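PDB 6RXA: argininosuccinate lyase from Chelativorans sp., which acts as a carbon-nitrogen lyase of the aspartase/fumarase superfamily, known as EDDS lyase, and probably can split argininosuccinate into fumarate and L-arginine. Local coordinates for residues E271-F276 with V346-P351; I132-G137 with A338-T343; A141-A146 with D460-L465. The protein carries 2 engineered substitutions. All coordinates share one frame; numbering follows the deposited sequence.

Contact 1. Residues E271-F276 with V346-P351; sequences ELDASF and VRTLHP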
loop_
_atom_site.group_PDB
_atom_site.type_symbol
_atom_site.label_atom_id
_atom_site.label_comp_id
_atom_site.label_asym_id
_atom_site.label_seq_id
_atom_site.Cartn_x
_atom_site.Cartn_y
_atom_site.Cartn_z
ATOM N N GLU A 271 4.181 -5.485 -33.739
ATOM C CA GLU A 271 5.055 -4.322 -33.755
ATOM C C GLU A 271 4.231 -3.081 -33.452
ATOM O O GLU A 271 3.150 -2.900 -34.024
ATOM C CB GLU A 271 5.734 -4.180 -35.120
ATOM C CG GLU A 271 6.836 -3.128 -35.131
ATOM C CD GLU A 271 7.657 -3.107 -36.421
ATOM O OE1 GLU A 271 8.387 -2.118 -36.621
ATOM O OE2 GLU A 271 7.588 -4.068 -37.220
ATOM N N LEU A 272 4.735 -2.236 -32.561
ATOM C CA LEU A 272 4.089 -0.963 -32.321
ATOM C C LEU A 272 4.185 -0.088 -33.560
ATOM O O LEU A 272 5.186 -0.099 -34.281
ATOM C CB LEU A 272 4.801 -0.237 -31.189
ATOM C CG LEU A 272 4.620 -0.831 -29.801
ATOM C CD1 LEU A 272 5.545 -0.132 -28.801
ATOM C CD2 LEU A 272 3.170 -0.727 -29.325
ATOM N N ASP A 273 3.143 0.699 -33.797
ATOM C CA ASP A 273 3.274 1.774 -34.771
ATOM C C ASP A 273 4.434 2.680 -34.364
ATOM O O ASP A 273 4.648 2.949 -33.179
ATOM C CB ASP A 273 1.992 2.596 -34.845
ATOM C CG ASP A 273 1.956 3.488 -36.060
ATOM O OD1 ASP A 273 1.625 2.968 -37.153
ATOM O OD2 ASP A 273 2.300 4.681 -35.933
ATOM N N ALA A 274 5.176 3.159 -35.365
ATOM C CA ALA A 274 6.294 4.059 -35.110
ATOM C C ALA A 274 5.905 5.233 -34.222
ATOM O O ALA A 274 6.718 5.699 -33.417
ATOM C CB ALA A 274 6.820 4.620 -36.438
ATOM N N SER A 275 4.668 5.719 -34.352
ATOM C CA SER A 275 4.215 6.877 -33.593
ATOM C C SER A 275 4.000 6.580 -32.119
ATOM O O SER A 275 3.731 7.510 -31.350
ATOM C CB SER A 275 2.923 7.427 -34.207
ATOM O OG SER A 275 1.828 6.535 -34.063
ATOM N N PHE A 276 4.112 5.318 -31.705
ATOM C CA PHE A 276 3.979 4.928 -30.307
ATOM C C PHE A 276 5.262 4.330 -29.747
ATOM O O PHE A 276 5.248 3.784 -28.635
ATOM C CB PHE A 276 2.784 3.984 -30.125
ATOM C CG PHE A 276 1.476 4.697 -30.174
ATOM C CD1 PHE A 276 1.013 5.379 -29.063
ATOM C CD2 PHE A 276 0.740 4.758 -31.342
ATOM C CE1 PHE A 276 -0.170 6.083 -29.111
ATOM C CE2 PHE A 276 -0.447 5.460 -31.386
ATOM C CZ PHE A 276 -0.899 6.122 -30.274
ATOM N N VAL A 346 -3.569 0.212 -29.351
ATOM C CA VAL A 346 -4.412 -0.881 -29.826
ATOM C C VAL A 346 -4.888 -0.600 -31.243
ATOM O O VAL A 346 -4.786 -1.451 -32.138
ATOM C CB VAL A 346 -5.588 -1.121 -28.856
ATOM C CG1 VAL A 346 -6.638 -2.009 -29.509
ATOM C CG2 VAL A 346 -5.090 -1.704 -27.535
ATOM N N ARG A 347 -5.379 0.614 -31.488
ATOM C CA ARG A 347 -5.874 0.944 -32.816
ATOM C C ARG A 347 -4.810 0.709 -33.879
ATOM O O ARG A 347 -5.102 0.176 -34.964
ATOM C CB ARG A 347 -6.342 2.398 -32.837
ATOM C CG ARG A 347 -6.782 2.853 -34.226
ATOM C CD ARG A 347 -7.251 4.304 -34.224
ATOM N NE ARG A 347 -6.173 5.246 -33.932
ATOM C CZ ARG A 347 -6.026 5.901 -32.785
ATOM N NH1 ARG A 347 -6.879 5.738 -31.779
ATOM N NH2 ARG A 347 -5.008 6.737 -32.648
ATOM N N THR A 348 -3.571 1.100 -33.589
ATOM C CA THR A 348 -2.531 1.120 -34.605
ATOM C C THR A 348 -1.585 -0.070 -34.548
ATOM O O THR A 348 -0.635 -0.112 -35.339
ATOM C CB THR A 348 -1.712 2.418 -34.516
ATOM O OG1 THR A 348 -1.026 2.509 -33.262
ATOM C CG2 THR A 348 -2.613 3.622 -34.662
ATOM N N LEU A 349 -1.820 -1.034 -33.663
ATOM C CA LEU A 349 -0.895 -2.154 -33.535
ATOM C C LEU A 349 -0.806 -2.953 -34.831
ATOM O O LEU A 349 -1.808 -3.186 -35.513
ATOM C CB LEU A 349 -1.352 -3.081 -32.410
ATOM C CG LEU A 349 -0.366 -4.154 -31.964
ATOM C CD1 LEU A 349 0.869 -3.539 -31.328
ATOM C CD2 LEU A 349 -1.046 -5.096 -30.980
ATOM N N HIS A 350 0.408 -3.366 -35.164
ATOM C CA HIS A 350 0.650 -4.154 -36.371
ATOM C C HIS A 350 0.948 -5.606 -36.011
ATOM O O HIS A 350 2.102 -5.943 -35.713
ATOM C CB HIS A 350 1.830 -3.557 -37.154
ATOM C CG HIS A 350 1.652 -2.116 -37.510
ATOM N ND1 HIS A 350 0.959 -1.715 -38.633
ATOM C CD2 HIS A 350 2.061 -0.983 -36.893
ATOM C CE1 HIS A 350 0.949 -0.394 -38.689
ATOM N NE2 HIS A 350 1.595 0.072 -37.636
ATOM N N PRO A 351 -0.027 -6.508 -36.073
ATOM C CA PRO A 351 0.288 -7.924 -35.837
ATOM C C PRO A 351 1.061 -8.509 -37.009
ATOM O O PRO A 351 0.827 -8.153 -38.165
ATOM C CB PRO A 351 -1.091 -8.574 -35.708
ATOM C CG PRO A 351 -2.009 -7.692 -36.498
ATOM C CD PRO A 351 -1.455 -6.283 -36.366
HETATM O O HOH W 1 0.705 0.657 -32.062
#

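Contact 2. Residues I132-G137 with A338-T343; sequences IEAVIG and ATHAMT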
loop_
_atom_site.group_PDB
_atom_site.type_symbol
_atom_site.label_atom_id
_atom_site.label_comp_id
_atom_site.label_asym_id
_atom_site.label_seq_id
_atom_site.Cartn_x
_atom_site.Cartn_y
_atom_site.Cartn_z
ATOM N N ILE A 132 -14.928 7.982 -17.793
ATOM C CA ILE A 132 -15.845 7.084 -18.489
ATOM C C ILE A 132 -15.761 7.291 -19.995
ATOM O O ILE A 132 -15.747 6.328 -20.762
ATOM C CB ILE A 132 -17.275 7.249 -17.935
ATOM C CG1 ILE A 132 -17.314 6.670 -16.515
ATOM C CG2 ILE A 132 -18.298 6.562 -18.825
ATOM C CD1 ILE A 132 -18.564 7.011 -15.719
ATOM N N GLU A 133 -15.691 8.544 -20.442
ATOM C CA GLU A 133 -15.542 8.802 -21.872
ATOM C C GLU A 133 -14.260 8.176 -22.414
ATOM O O GLU A 133 -14.269 7.560 -23.485
ATOM C CB GLU A 133 -15.573 10.306 -22.118
ATOM C CG GLU A 133 -15.471 10.697 -23.570
ATOM C CD GLU A 133 -15.534 12.200 -23.763
ATOM O OE1 GLU A 133 -14.836 12.924 -23.027
ATOM O OE2 GLU A 133 -16.284 12.655 -24.639
ATOM N N ALA A 134 -13.143 8.321 -21.686
ATOM C CA ALA A 134 -11.876 7.753 -22.145
ATOM C C ALA A 134 -11.921 6.228 -22.149
ATOM O O ALA A 134 -11.422 5.591 -23.089
ATOM C CB ALA A 134 -10.728 8.263 -21.271
ATOM N N VAL A 135 -12.538 5.623 -21.127
ATOM C CA VAL A 135 -12.643 4.162 -21.071
ATOM C C VAL A 135 -13.540 3.637 -22.186
ATOM O O VAL A 135 -13.255 2.593 -22.772
ATOM C CB VAL A 135 -13.100 3.696 -19.678
ATOM C CG1 VAL A 135 -13.327 2.184 -19.645
ATOM C CG2 VAL A 135 -12.060 4.086 -18.641
ATOM N N ILE A 136 -14.619 4.362 -22.517
ATOM C CA ILE A 136 -15.440 3.979 -23.662
ATOM C C ILE A 136 -14.616 4.031 -24.949
ATOM O O ILE A 136 -14.675 3.118 -25.779
ATOM C CB ILE A 136 -16.696 4.868 -23.740
ATOM C CG1 ILE A 136 -17.670 4.530 -22.620
ATOM C CG2 ILE A 136 -17.358 4.715 -25.115
ATOM C CD1 ILE A 136 -18.837 5.508 -22.534
ATOM N N GLY A 137 -13.823 5.088 -25.125
ATOM C CA GLY A 137 -12.990 5.178 -26.315
ATOM C C GLY A 137 -11.991 4.039 -26.412
ATOM O O GLY A 137 -11.706 3.533 -27.504
ATOM N N ALA A 338 -2.616 7.627 -19.980
ATOM C CA ALA A 338 -2.342 6.222 -20.241
ATOM C C ALA A 338 -3.479 5.577 -21.013
ATOM O O ALA A 338 -3.237 4.752 -21.907
ATOM C CB ALA A 338 -2.122 5.489 -18.923
ATOM N N THR A 339 -4.726 5.917 -20.675
ATOM C CA THR A 339 -5.861 5.333 -21.387
ATOM C C THR A 339 -5.871 5.755 -22.847
ATOM O O THR A 339 -6.112 4.935 -23.737
ATOM C CB THR A 339 -7.171 5.722 -20.699
ATOM O OG1 THR A 339 -7.154 5.266 -19.339
ATOM C CG2 THR A 339 -8.352 5.096 -21.401
ATOM N N HIS A 340 -5.633 7.043 -23.112
ATOM C CA HIS A 340 -5.539 7.522 -24.482
ATOM C C HIS A 340 -4.382 6.866 -25.219
ATOM O O HIS A 340 -4.528 6.429 -26.365
ATOM C CB HIS A 340 -5.368 9.037 -24.474
ATOM C CG HIS A 340 -6.612 9.784 -24.123
ATOM N ND1 HIS A 340 -6.599 11.117 -23.769
ATOM C CD2 HIS A 340 -7.910 9.401 -24.097
ATOM C CE1 HIS A 340 -7.836 11.522 -23.539
ATOM N NE2 HIS A 340 -8.651 10.499 -23.732
ATOM N N ALA A 341 -3.221 6.758 -24.567
ATOM C CA ALA A 341 -2.074 6.128 -25.214
ATOM C C ALA A 341 -2.391 4.689 -25.604
ATOM O O ALA A 341 -2.090 4.252 -26.720
ATOM C CB ALA A 341 -0.856 6.184 -24.288
ATOM N N MET A 342 -2.996 3.925 -24.688
ATOM C CA MET A 342 -3.283 2.520 -24.982
ATOM C C MET A 342 -4.402 2.378 -26.011
ATOM O O MET A 342 -4.407 1.414 -26.787
ATOM C CB MET A 342 -3.574 1.765 -23.687
ATOM C CG MET A 342 -2.342 1.576 -22.809
ATOM S SD MET A 342 -0.994 0.697 -23.657
ATOM C CE MET A 342 -1.823 -0.852 -24.038
ATOM N N THR A 343 -5.325 3.345 -26.062
ATOM C CA THR A 343 -6.323 3.381 -27.130
ATOM C C THR A 343 -5.635 3.463 -28.485
ATOM O O THR A 343 -5.948 2.694 -29.403
ATOM C CB THR A 343 -7.254 4.586 -26.922
ATOM O OG1 THR A 343 -7.943 4.458 -25.667
ATOM C CG2 THR A 343 -8.294 4.721 -28.051
HETATM O O HOH W 2 -9.622 6.553 -24.885
#

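Contact 3. Residues A141-A146 with D460-L465; sequences AVVHKA and DAMAEL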
loop_
_atom_site.group_PDB
_atom_site.type_symbol
_atom_site.label_atom_id
_atom_site.label_comp_id
_atom_site.label_asym_id
_atom_site.label_seq_id
_atom_site.Cartn_x
_atom_site.Cartn_y
_atom_site.Cartn_z
ATOM N N ALA A 141 -11.904 1.110 -29.340
ATOM C CA ALA A 141 -10.730 0.725 -30.115
ATOM C C ALA A 141 -10.474 -0.776 -30.029
ATOM O O ALA A 141 -10.123 -1.410 -31.034
ATOM C CB ALA A 141 -9.515 1.510 -29.645
ATOM N N VAL A 142 -10.655 -1.354 -28.844
ATOM C CA VAL A 142 -10.447 -2.788 -28.624
ATOM C C VAL A 142 -11.430 -3.613 -29.447
ATOM O O VAL A 142 -11.043 -4.567 -30.129
ATOM C CB VAL A 142 -10.573 -3.083 -27.119
ATOM C CG1 VAL A 142 -10.745 -4.562 -26.824
ATOM C CG2 VAL A 142 -9.365 -2.518 -26.365
ATOM N N VAL A 143 -12.722 -3.285 -29.368
ATOM C CA VAL A 143 -13.738 -4.069 -30.065
ATOM C C VAL A 143 -13.620 -3.895 -31.573
ATOM O O VAL A 143 -13.735 -4.866 -32.336
ATOM C CB VAL A 143 -15.138 -3.678 -29.560
ATOM C CG1 VAL A 143 -16.214 -4.365 -30.387
ATOM C CG2 VAL A 143 -15.303 -4.039 -28.110
ATOM N N HIS A 144 -13.385 -2.663 -32.031
ATOM C CA HIS A 144 -13.277 -2.416 -33.466
ATOM C C HIS A 144 -12.039 -3.094 -34.044
ATOM O O HIS A 144 -12.073 -3.606 -35.170
ATOM C CB HIS A 144 -13.320 -0.915 -33.734
ATOM C CG HIS A 144 -14.555 -0.253 -33.194
ATOM N ND1 HIS A 144 -14.739 1.114 -33.211
ATOM C CD2 HIS A 144 -15.664 -0.774 -32.615
ATOM C CE1 HIS A 144 -15.910 1.405 -32.668
ATOM N NE2 HIS A 144 -16.488 0.278 -32.291
ATOM N N LYS A 145 -10.945 -3.139 -33.272
ATOM C CA LYS A 145 -9.766 -3.904 -33.676
ATOM C C LYS A 145 -10.075 -5.397 -33.725
ATOM O O LYS A 145 -9.709 -6.085 -34.686
ATOM C CB LYS A 145 -8.611 -3.606 -32.717
ATOM C CG LYS A 145 -7.233 -4.112 -33.156
ATOM C CD LYS A 145 -6.618 -3.298 -34.286
ATOM C CE LYS A 145 -5.124 -3.581 -34.413
ATOM N NZ LYS A 145 -4.492 -2.666 -35.398
ATOM N N ALA A 146 -10.771 -5.913 -32.710
ATOM C CA ALA A 146 -11.114 -7.331 -32.704
ATOM C C ALA A 146 -11.882 -7.718 -33.957
ATOM O O ALA A 146 -11.664 -8.797 -34.525
ATOM C CB ALA A 146 -11.946 -7.668 -31.469
ATOM N N ASP A 460 -22.590 -8.399 -29.229
ATOM C CA ASP A 460 -23.065 -8.042 -27.900
ATOM C C ASP A 460 -22.349 -6.802 -27.374
ATOM O O ASP A 460 -22.976 -5.925 -26.764
ATOM C CB ASP A 460 -22.867 -9.215 -26.941
ATOM C CG ASP A 460 -23.899 -10.313 -27.147
ATOM O OD1 ASP A 460 -24.865 -10.074 -27.905
ATOM O OD2 ASP A 460 -23.740 -11.405 -26.555
ATOM N N ALA A 461 -21.030 -6.719 -27.585
ATOM C CA ALA A 461 -20.262 -5.587 -27.075
ATOM C C ALA A 461 -20.640 -4.298 -27.790
ATOM O O ALA A 461 -20.654 -3.219 -27.180
ATOM C CB ALA A 461 -18.767 -5.873 -27.219
ATOM N N MET A 462 -20.943 -4.380 -29.085
ATOM C CA MET A 462 -21.362 -3.184 -29.810
ATOM C C MET A 462 -22.683 -2.663 -29.256
ATOM O O MET A 462 -22.880 -1.450 -29.138
ATOM C CB MET A 462 -21.462 -3.490 -31.303
ATOM C CG MET A 462 -20.120 -3.805 -31.972
ATOM S SD MET A 462 -19.045 -2.368 -32.093
ATOM C CE MET A 462 -19.791 -1.482 -33.461
ATOM N N ALA A 463 -23.599 -3.565 -28.895
ATOM C CA ALA A 463 -24.838 -3.120 -28.270
ATOM C C ALA A 463 -24.574 -2.515 -26.898
ATOM O O ALA A 463 -25.183 -1.504 -26.530
ATOM C CB ALA A 463 -25.815 -4.289 -28.175
ATOM N N GLU A 464 -23.665 -3.121 -26.131
ATOM C CA GLU A 464 -23.299 -2.574 -24.827
ATOM C C GLU A 464 -22.652 -1.202 -24.969
ATOM O O GLU A 464 -22.930 -0.298 -24.177
ATOM C CB GLU A 464 -22.396 -3.558 -24.077
ATOM C CG GLU A 464 -23.149 -4.768 -23.542
ATOM C CD GLU A 464 -22.285 -5.763 -22.784
ATOM O OE1 GLU A 464 -21.050 -5.591 -22.667
ATOM O OE2 GLU A 464 -22.862 -6.752 -22.283
ATOM N N LEU A 465 -21.799 -1.022 -25.984
ATOM C CA LEU A 465 -21.138 0.265 -26.182
ATOM C C LEU A 465 -22.147 1.361 -26.500
ATOM O O LEU A 465 -21.985 2.511 -26.066
ATOM C CB LEU A 465 -20.115 0.145 -27.310
ATOM C CG LEU A 465 -18.755 -0.407 -26.885
ATOM C CD1 LEU A 465 -17.973 -0.891 -28.097
ATOM C CD2 LEU A 465 -17.970 0.663 -26.131
#

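Contact 1. Residues E271-F276 with V346-P351
D273 OD2 is gripped from opposite faces of its carboxylate plane by S275 OG, at 2.7 Å, and by S275 N, while the other oxygen, OD1, crosses to H350. The S275 N bond closes an Asx turn that leads into the short 3-10 turn at 274-275. Beside it runs a two-stranded antiparallel ribbon, with E271 and H350 as its hydrogen-bonded pair: E271 N lies 2.9 Å from H350 O, and H350 N returns a bond to E271 O.

H350 NE2 donates to D273 OD1 over 2.9 Å, nearly straight at 168°, on the anti side of the carboxylate. Ring and carboxylate are close to coplanar, 24° apart, and OD1 sits in the ring plane. D273 turns its CG away from its own backbone N (chi1 -166°), which carries the carboxylate past T348 toward the imidazole. T348 O lies over one face of that ring, displaced toward its rim; E271 O is at its edge. With an alanine in place of D273, H350 NE2 would probably lose its acceptor, leaving the ring freer to turn and the S275 hydroxyl and N-H without their shared mate.

On the inner side L349 CD1 packs on E271 O at 3.6 Å and meets L272 CD2 at 4.1 Å, and L349 also touches I259 and W262 of helix 236-262. E271 OE1 forms a salt bridge with K287 NZ. Segment 271-276 passes close to the binding region: L272 is about 7 Å, side chain to side chain, from N288, which binds fumarate in another structure of this protein.

T348 OG1, hydrogen-bonded to G344 O, lies obliquely 3.4 Å from F276 CD2, and accepts from a water, 2.8 Å away, that in turn accepts from D273 N.

Contact 2. Residues I132-G137 with A338-T343
Chi1 angles of -59° in T339 and -61° in T343 set both CG2 methyls opposite their own backbone N and turn them onto carbonyls of the other helix. T339 CG2 rests 3.5 Å from A134 O and also touches the A134 methyl; one turn on, T343 CG2 lies 3.7 Å from G137 O. The same torsion lets T343 OG1 bend back to T339 O, 2.7 Å away and above the carbonyl plane, while T343 N reaches that oxygen from the other face.

The segments 132-137 and 338-343, of helices 112-147 and 329-348, run in nearly the same direction, 16° apart with axes 9.2 Å from each other, as neighbours in the long helical bundle of the aspartase/fumarase fold. A134, with just a methyl, faces T339, and G137 meets T343 through its backbone. F248 of helix 236-262 backs both V135 and T339, and Y138 adds to the packing on T339 and T343.

H340 closes the margin: its NE2 comes 3.9 Å from A134 CB, approaching obliquely, while ND1 is hydrogen-bonded to E24. In the plane of the imidazole, at its edge, sits a water that donates to A134 O over 2.7 Å and to T343 OG1 over 2.8 Å.

Contact 3. Residues A141-A146 with D460-L465
The imidazole of H144 meets the sulfur of M462 at its edge: SD lies 3.7 Å from NE2 of H144 and close to the ring plane. The sulfur is 4.5 Å from the ring centroid and 76° off the normal. It is a Met-aromatic contact made at the rim of the ring, not over a face. The M462 chain, bent at both chi2 and chi3, crosses the histidine at about a right angle and also brings its CE methyl to 3.9 Å from H144 NE2.

V143, one residue earlier, carries the apolar part. With CG1 anti to the backbone N (chi1 173°), its two methyls divide the work: CG1 touches M462 SD at 3.9 Å, and CG2 sits against A461 CB at 4.0 Å and L465 CD1 at 4.1 Å. The V143 and L465 side chains lie alongside each other, pointing opposite ways.

Segments 141-146 and 460-465 run roughly antiparallel, 151° between their directions and 10.6 Å between axes; here the long helix 451-500 packs on helix 112-147. S176 of helix 168-193 and I458 also pack on V143, and M173 on A461. Beyond the apolar seam E464 forms a salt bridge with R139.

No hydrogen bond joins the two segments: buried methyls of V143, A461 and L465 hold it by dispersion, and the exposed H144-M462 pair adds a weakly polar sulfur contact at the outer margin.

Overall arrangement
Helix 112-147 supplies the first halves of contacts 2 and 3, in that order. Segment 271-276 then opens contact 1, before helix 329-348 closes contact 2 at 338-343 and, at its end, contact 1 at 346-351; only helix 451-500, far downstream, closes contact 3. Contact 1 therefore falls wholly within the span of contact 3, whereas contact 2 crosses both others. Helix 329-348 ties contacts 1 and 2, and F276 CE1 packs on A341 O. K145 probably hydrogen-bonds through NZ to the carbonyls of R347 and L349, linking contacts 1 and 3. Together they join the loop near the binding region, the bundle and the C-terminal helix.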